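Local structure of formate dehydrogenase (Pyrobaculum aerophilum, 1QP8) at residues A[210-215]-A[236-241]; A[219-224]-A[246-251]. The protein binds NADPH and is probably a D-2-hydroxyacid dehydrogenase acting on glyoxylate or hydroxypyruvate, though first named a putative formate dehydrogenase. All blocks are in the same frame, centred on the assembly; numbering follows the deposited sequence.

Interaction 1: residues A[210-215]-A[236-241]. With NDP (NADPH dihydro-nicotinamide-adenine-dinucleotide phosphate), chain C.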
loop_
_atom_site.group_PDB
_atom_site.type_symbol
_atom_site.label_atom_id
_atom_site.label_comp_id
_atom_site.label_asym_id
_atom_site.label_seq_id
_atom_site.Cartn_x
_atom_site.Cartn_y
_atom_site.Cartn_z
ATOM N N GLY A 210 7.323 2.503 14.684
ATOM C CA GLY A 210 7.413 3.177 15.958
ATOM C C GLY A 210 8.859 3.049 16.374
ATOM O O GLY A 210 9.683 2.459 15.665
ATOM N N ARG A 211 9.184 3.578 17.544
ATOM C CA ARG A 211 10.562 3.506 18.040
ATOM C C ARG A 211 11.305 2.161 17.816
ATOM O O ARG A 211 10.788 1.080 18.083
ATOM C CB ARG A 211 10.614 3.935 19.528
ATOM C CG ARG A 211 11.264 5.298 19.746
ATOM C CD ARG A 211 11.041 6.281 18.606
ATOM N NE ARG A 211 9.925 7.199 18.829
ATOM C CZ ARG A 211 9.196 7.761 17.857
ATOM N NH1 ARG A 211 9.455 7.496 16.577
ATOM N NH2 ARG A 211 8.209 8.608 18.165
ATOM N N ALA A 212 12.527 2.257 17.300
ATOM C CA ALA A 212 13.368 1.101 16.992
ATOM C C ALA A 212 13.808 0.275 18.207
ATOM O O ALA A 212 13.855 -0.951 18.148
ATOM C CB ALA A 212 14.614 1.565 16.216
ATOM N N GLU A 213 14.142 0.959 19.297
ATOM C CA GLU A 213 14.605 0.328 20.531
ATOM C C GLU A 213 13.713 -0.812 21.011
ATOM O O GLU A 213 14.139 -1.653 21.807
ATOM C CB GLU A 213 14.726 1.378 21.636
ATOM C CG GLU A 213 15.855 2.406 21.444
ATOM C CD GLU A 213 15.627 3.390 20.291
ATOM O OE1 GLU A 213 14.488 3.481 19.779
ATOM O OE2 GLU A 213 16.599 4.091 19.910
ATOM N N VAL A 214 12.479 -0.834 20.514
ATOM C CA VAL A 214 11.498 -1.859 20.861
ATOM C C VAL A 214 11.955 -3.219 20.365
ATOM O O VAL A 214 11.513 -4.259 20.851
ATOM C CB VAL A 214 10.142 -1.523 20.234
ATOM C CG1 VAL A 214 9.204 -2.690 20.326
ATOM C CG2 VAL A 214 9.550 -0.342 20.945
ATOM N N LEU A 215 12.840 -3.201 19.380
ATOM C CA LEU A 215 13.383 -4.422 18.810
ATOM C C LEU A 215 14.840 -4.533 19.229
ATOM O O LEU A 215 15.572 -3.545 19.214
ATOM C CB LEU A 215 13.324 -4.357 17.293
ATOM C CG LEU A 215 11.964 -4.204 16.625
ATOM C CD1 LEU A 215 12.084 -3.319 15.376
ATOM C CD2 LEU A 215 11.437 -5.580 16.270
ATOM N N VAL A 236 12.211 3.887 11.307
ATOM C CA VAL A 236 12.835 4.326 12.550
ATOM C C VAL A 236 14.065 3.503 12.881
ATOM O O VAL A 236 14.108 2.309 12.612
ATOM C CB VAL A 236 11.857 4.236 13.702
ATOM C CG1 VAL A 236 12.352 5.094 14.862
ATOM C CG2 VAL A 236 10.503 4.687 13.239
ATOM N N TRP A 237 15.067 4.125 13.487
ATOM C CA TRP A 237 16.282 3.386 13.755
ATOM C C TRP A 237 16.923 3.581 15.105
ATOM O O TRP A 237 16.690 4.592 15.768
ATOM C CB TRP A 237 17.294 3.718 12.668
ATOM C CG TRP A 237 16.750 3.442 11.337
ATOM C CD1 TRP A 237 15.949 4.260 10.579
ATOM C CD2 TRP A 237 16.842 2.200 10.639
ATOM N NE1 TRP A 237 15.532 3.588 9.451
ATOM C CE2 TRP A 237 16.065 2.323 9.464
ATOM C CE3 TRP A 237 17.504 0.991 10.894
ATOM C CZ2 TRP A 237 15.930 1.279 8.550
ATOM C CZ3 TRP A 237 17.371 -0.044 9.980
ATOM C CH2 TRP A 237 16.589 0.109 8.824
ATOM N N TRP A 238 17.744 2.608 15.502
ATOM C CA TRP A 238 18.441 2.678 16.782
ATOM C C TRP A 238 19.334 3.901 16.798
ATOM O O TRP A 238 19.512 4.531 17.832
ATOM C CB TRP A 238 19.262 1.413 17.009
ATOM C CG TRP A 238 18.391 0.210 17.073
ATOM C CD1 TRP A 238 17.744 -0.278 18.169
ATOM C CD2 TRP A 238 17.977 -0.600 15.970
ATOM N NE1 TRP A 238 16.949 -1.338 17.819
ATOM C CE2 TRP A 238 17.073 -1.559 16.473
ATOM C CE3 TRP A 238 18.281 -0.607 14.601
ATOM C CZ2 TRP A 238 16.465 -2.517 15.656
ATOM C CZ3 TRP A 238 17.676 -1.565 13.783
ATOM C CH2 TRP A 238 16.777 -2.506 14.316
ATOM N N GLY A 239 19.884 4.246 15.641
ATOM C CA GLY A 239 20.740 5.410 15.552
ATOM C C GLY A 239 19.982 6.686 15.851
ATOM O O GLY A 239 20.592 7.750 15.986
ATOM N N ARG A 240 18.658 6.588 15.933
ATOM C CA ARG A 240 17.816 7.735 16.244
ATOM C C ARG A 240 18.334 9.037 15.656
ATOM O O ARG A 240 18.948 9.832 16.367
ATOM C CB ARG A 240 17.711 7.903 17.765
ATOM C CG ARG A 240 16.389 7.481 18.351
ATOM C CD ARG A 240 16.285 7.777 19.837
ATOM N NE ARG A 240 14.895 7.652 20.276
ATOM C CZ ARG A 240 13.938 8.534 19.993
ATOM N NH1 ARG A 240 14.219 9.621 19.280
ATOM N NH2 ARG A 240 12.693 8.318 20.399
ATOM N N ASN A 241 18.105 9.263 14.373
ATOM C CA ASN A 241 18.553 10.503 13.743
ATOM C C ASN A 241 20.002 10.534 13.249
ATOM O O ASN A 241 20.370 11.397 12.441
ATOM C CB ASN A 241 18.308 11.686 14.679
ATOM C CG ASN A 241 17.586 12.805 13.992
ATOM O OD1 ASN A 241 18.090 13.373 13.023
ATOM N ND2 ASN A 241 16.389 13.122 14.473
HETATM P PA NDP C . -0.648 5.807 21.399
HETATM O O1A NDP C . 0.430 6.163 22.374
HETATM O O2A NDP C . -0.220 6.971 20.594
HETATM O O5B NDP C . -0.084 4.263 21.549
HETATM C C5B NDP C . -0.870 3.506 22.557
HETATM C C4B NDP C . -1.128 2.041 22.049
HETATM O O4B NDP C . 0.031 1.130 22.187
HETATM C C3B NDP C . -2.239 1.276 22.872
HETATM O O3B NDP C . -2.729 0.183 22.117
HETATM C C2B NDP C . -1.395 0.931 24.099
HETATM O O2B NDP C . -1.830 0.108 25.119
HETATM C C1B NDP C . -0.160 0.455 23.456
HETATM N N9A NDP C . 0.949 0.410 24.353
HETATM C C8A NDP C . 1.647 1.402 24.990
HETATM N N7A NDP C . 2.644 0.921 25.733
HETATM C C5A NDP C . 2.558 -0.437 25.550
HETATM C C6A NDP C . 3.334 -1.533 26.081
HETATM N N6A NDP C . 4.353 -1.285 26.926
HETATM N N1A NDP C . 2.974 -2.819 25.696
HETATM C C2A NDP C . 1.901 -2.986 24.829
HETATM N N3A NDP C . 1.141 -2.040 24.306
HETATM C C4A NDP C . 1.545 -0.776 24.701
HETATM O O3 NDP C . -0.590 5.264 19.928
HETATM P PN NDP C . 0.108 5.462 18.456
HETATM O O1N NDP C . -0.422 4.483 17.479
HETATM O O2N NDP C . -0.035 6.865 17.950
HETATM O O5D NDP C . 1.731 5.192 18.696
HETATM C C5D NDP C . 2.531 6.278 19.220
HETATM C C4D NDP C . 3.987 5.780 19.218
HETATM O O4D NDP C . 4.400 5.532 17.853
HETATM C C3D NDP C . 4.928 6.849 19.772
HETATM O O3D NDP C . 5.016 6.694 21.179
HETATM C C2D NDP C . 6.232 6.565 18.979
HETATM O O2D NDP C . 7.094 5.657 19.682
HETATM C C1D NDP C . 5.734 6.041 17.611
HETATM N N1N NDP C . 5.716 7.124 16.516
HETATM C C2N NDP C . 6.553 6.873 15.376
HETATM C C3N NDP C . 6.544 7.860 14.360
HETATM C C7N NDP C . 7.453 7.614 13.093
HETATM O O7N NDP C . 7.309 8.360 12.142
HETATM N N7N NDP C . 8.338 6.582 13.146
HETATM C C4N NDP C . 5.761 9.078 14.394
HETATM C C5N NDP C . 4.973 9.189 15.595
HETATM C C6N NDP C . 4.921 8.290 16.617
HETATM P P2B NDP C . -2.488 0.936 26.449
HETATM O O1X NDP C . -2.766 -0.298 27.271
HETATM O O2X NDP C . -1.356 1.785 26.907
HETATM O O3X NDP C . -3.629 1.662 25.918
#
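Trp238 lays its indole against Ala212, whose CB stands over the five-membered ring, 3.9 Å from its centroid and almost on the ring normal. A methyl suits this place, being small enough to let a flat ring approach the backbone turn. The indole edge is used as well: NE1 donates to Leu215 O at 3.0 Å, with the carbonyl near the ring plane and an N-H...O angle of 155°. With CG anti to the carbonyl carbon (chi1 -62°), the ring is carried back across residues 212-215. Were the indole replaced by an alanine side chain, Leu215 O would probably lose this donor and a gap would open over the Ala212 methyl.

Nearer the cofactor, Val236 packs its CG2 at 3.4 Å from Gly210 O, and the same branch borders the nicotinamide carboxamide. Gly210 passes close to the nicotinamide ribose. Arg211, an NADPH-binding residue, bends at chi2 and chi3, bringing one guanidinium face over the ribose O2D. Its aliphatic CD meets Arg240 NH2 at 3.2 Å. The two guanidinium planes are turned 61° apart, and Arg240 makes its salt bridge to Asp62. Glu213 OE2 adds a long salt bridge to Arg240 NE, 4.0 Å.

A type I turn from Trp237 to Arg240 positions Trp238 and Arg240. Both segments are loops following parallel strands of the Rossmann-type sheet: residues 210-215 link strand 205-208 to helix 217-226, while the loop of residues 236-241 leaves strand 231-234 toward helix 247-250.

Interaction 2: residues A[219-224]-A[246-251]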
loop_
_atom_site.group_PDB
_atom_site.type_symbol
_atom_site.label_atom_id
_atom_site.label_comp_id
_atom_site.label_asym_id
_atom_site.label_seq_id
_atom_site.Cartn_x
_atom_site.Cartn_y
_atom_site.Cartn_z
ATOM N N GLY A 219 19.166 -8.846 17.369
ATOM C CA GLY A 219 18.288 -9.900 16.896
ATOM C C GLY A 219 17.904 -9.697 15.456
ATOM O O GLY A 219 17.988 -10.628 14.657
ATOM N N VAL A 220 17.492 -8.475 15.126
ATOM C CA VAL A 220 17.089 -8.120 13.763
ATOM C C VAL A 220 18.210 -8.458 12.791
ATOM O O VAL A 220 18.018 -9.150 11.787
ATOM C CB VAL A 220 16.837 -6.619 13.629
ATOM C CG1 VAL A 220 16.073 -6.346 12.346
ATOM C CG2 VAL A 220 16.104 -6.094 14.860
ATOM N N LEU A 221 19.388 -7.942 13.113
ATOM C CA LEU A 221 20.576 -8.137 12.315
ATOM C C LEU A 221 20.796 -9.626 12.082
ATOM O O LEU A 221 21.038 -10.076 10.960
ATOM C CB LEU A 221 21.750 -7.539 13.077
ATOM C CG LEU A 221 22.971 -6.976 12.367
ATOM C CD1 LEU A 221 22.576 -6.112 11.166
ATOM C CD2 LEU A 221 23.730 -6.157 13.394
ATOM N N ARG A 222 20.692 -10.398 13.150
ATOM C CA ARG A 222 20.922 -11.817 13.047
ATOM C C ARG A 222 19.945 -12.542 12.157
ATOM O O ARG A 222 20.353 -13.327 11.302
ATOM C CB ARG A 222 20.902 -12.457 14.421
ATOM C CG ARG A 222 20.736 -13.947 14.347
ATOM C CD ARG A 222 20.837 -14.591 15.691
ATOM N NE ARG A 222 20.339 -15.952 15.610
ATOM C CZ ARG A 222 20.557 -16.885 16.525
ATOM N NH1 ARG A 222 21.276 -16.601 17.603
ATOM N NH2 ARG A 222 20.052 -18.102 16.350
ATOM N N ILE A 223 18.652 -12.313 12.350
ATOM C CA ILE A 223 17.696 -13.021 11.515
ATOM C C ILE A 223 17.813 -12.566 10.067
ATOM O O ILE A 223 17.618 -13.359 9.148
ATOM C CB ILE A 223 16.241 -12.846 11.994
ATOM C CG1 ILE A 223 15.369 -13.908 11.320
ATOM C CG2 ILE A 223 15.717 -11.466 11.649
ATOM C CD1 ILE A 223 13.915 -13.857 11.712
ATOM N N LEU A 224 18.142 -11.292 9.863
ATOM C CA LEU A 224 18.286 -10.782 8.511
ATOM C C LEU A 224 19.406 -11.515 7.820
ATOM O O LEU A 224 19.288 -11.838 6.644
ATOM C CB LEU A 224 18.575 -9.290 8.515
ATOM C CG LEU A 224 17.318 -8.431 8.545
ATOM C CD1 LEU A 224 17.688 -6.991 8.874
ATOM C CD2 LEU A 224 16.621 -8.544 7.216
ATOM N N ASP A 246 23.469 2.931 11.772
ATOM C CA ASP A 246 22.756 1.730 11.341
ATOM C C ASP A 246 23.003 1.384 9.871
ATOM O O ASP A 246 22.265 0.604 9.262
ATOM C CB ASP A 246 21.259 1.904 11.582
ATOM C CG ASP A 246 20.901 1.899 13.062
ATOM O OD1 ASP A 246 21.580 1.174 13.815
ATOM O OD2 ASP A 246 19.936 2.591 13.474
ATOM N N ALA A 247 24.057 1.959 9.310
ATOM C CA ALA A 247 24.402 1.727 7.922
ATOM C C ALA A 247 24.582 0.252 7.590
ATOM O O ALA A 247 24.348 -0.167 6.455
ATOM C CB ALA A 247 25.655 2.476 7.595
ATOM N N GLU A 248 25.010 -0.547 8.557
ATOM C CA GLU A 248 25.186 -1.958 8.267
ATOM C C GLU A 248 23.870 -2.629 7.907
ATOM O O GLU A 248 23.861 -3.730 7.357
ATOM C CB GLU A 248 25.821 -2.684 9.441
ATOM C CG GLU A 248 25.122 -2.514 10.758
ATOM C CD GLU A 248 25.965 -3.074 11.884
ATOM O OE1 GLU A 248 26.147 -4.309 11.940
ATOM O OE2 GLU A 248 26.468 -2.276 12.702
ATOM N N PHE A 249 22.753 -1.980 8.221
ATOM C CA PHE A 249 21.463 -2.552 7.885
ATOM C C PHE A 249 21.130 -2.192 6.451
ATOM O O PHE A 249 20.683 -3.034 5.671
ATOM C CB PHE A 249 20.355 -2.022 8.801
ATOM C CG PHE A 249 20.214 -2.780 10.105
ATOM C CD1 PHE A 249 20.962 -2.428 11.224
ATOM C CD2 PHE A 249 19.349 -3.864 10.200
ATOM C CE1 PHE A 249 20.849 -3.147 12.408
ATOM C CE2 PHE A 249 19.233 -4.584 11.382
ATOM C CZ PHE A 249 19.985 -4.226 12.484
ATOM N N PHE A 250 21.376 -0.934 6.106
ATOM C CA PHE A 250 21.071 -0.434 4.774
ATOM C C PHE A 250 21.793 -1.166 3.638
ATOM O O PHE A 250 21.329 -1.166 2.491
ATOM C CB PHE A 250 21.369 1.065 4.726
ATOM C CG PHE A 250 20.821 1.821 5.910
ATOM C CD1 PHE A 250 21.503 2.922 6.429
ATOM C CD2 PHE A 250 19.662 1.389 6.554
ATOM C CE1 PHE A 250 21.049 3.568 7.571
ATOM C CE2 PHE A 250 19.205 2.027 7.692
ATOM C CZ PHE A 250 19.900 3.123 8.210
ATOM N N SER A 251 22.916 -1.804 3.949
ATOM C CA SER A 251 23.666 -2.516 2.924
ATOM C C SER A 251 23.193 -3.959 2.789
ATOM O O SER A 251 23.735 -4.734 1.981
ATOM C CB SER A 251 25.149 -2.510 3.252
ATOM O OG SER A 251 25.358 -3.198 4.466
#
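Leu221 and Phe249 form the centre of an apolar contact between two helices. The leucine sets CD1 over one face of the phenyl ring, 3.6 Å from its centroid and 17° off the normal, a CH-pi contact displaced toward the rim where CZ lies. Its CG is anti to the backbone N (chi1 -151°), which swings the branched end out from helix 217-226 to meet the ring. Leucine suits the place because its two methyls can serve different neighbours: CD1 covers the aromatic face while CD2 turns to Glu248.

The remaining apolar contacts come from the same helix. Leu224 brings CD1 to the ring edge, 3.8 Å from Phe249 CD2, close to the ring plane. Val220 crosses the phenylalanine at about a right angle, its CG1 3.7 Å from Phe249 CE2. Residues 220, 221 and 224 follow the i, i+1, i+4 spacing that gathers side chains on one helical flank, and the broad, flat phenylalanine can touch all three.

Polar groups take a peripheral part. Glu248 crosses Leu221 at about a right angle, its OE1 3.4 Å from Leu221 CD2, a van der Waals contact. Its charge is met elsewhere, since OE2 forms a salt bridge with Arg217 near the start of the same helix as Leu221. A long charged chain suits this exposed border because its carboxylate can pass over the leucine methyl to Arg217, bridging the two helices.

The contact is structural packing away from the cofactor. It fastens the short helix 247-250 to helix 217-226, while Val220 and Leu224 also rest on Phe232 of strand 231-234, and Leu224 reaches Val255 of strand 255-257.

In the fold
Along the chain the segments alternate, 210-215, 219-224, 236-241 and 246-251, so both interactions join the same two successive strand-to-helix units of the NAD-binding domain. Their centres lie 13 Å apart. Interaction 1 involves the loops after strands 205-208 and 231-234, beside NADPH; interaction 2 joins the helices that follow, farther from the cofactor. The two meet directly: Asp246 OD2 lies 2.7 Å from Gly239 N, a probable hydrogen bond, Trp238 packs on Phe249, and Trp237 meets Phe250 edge-to-face. The contacts thus link the loops at the nicotinamide end of the cofactor with helices 217-226 and 247-250 of the Rossmann-type framework.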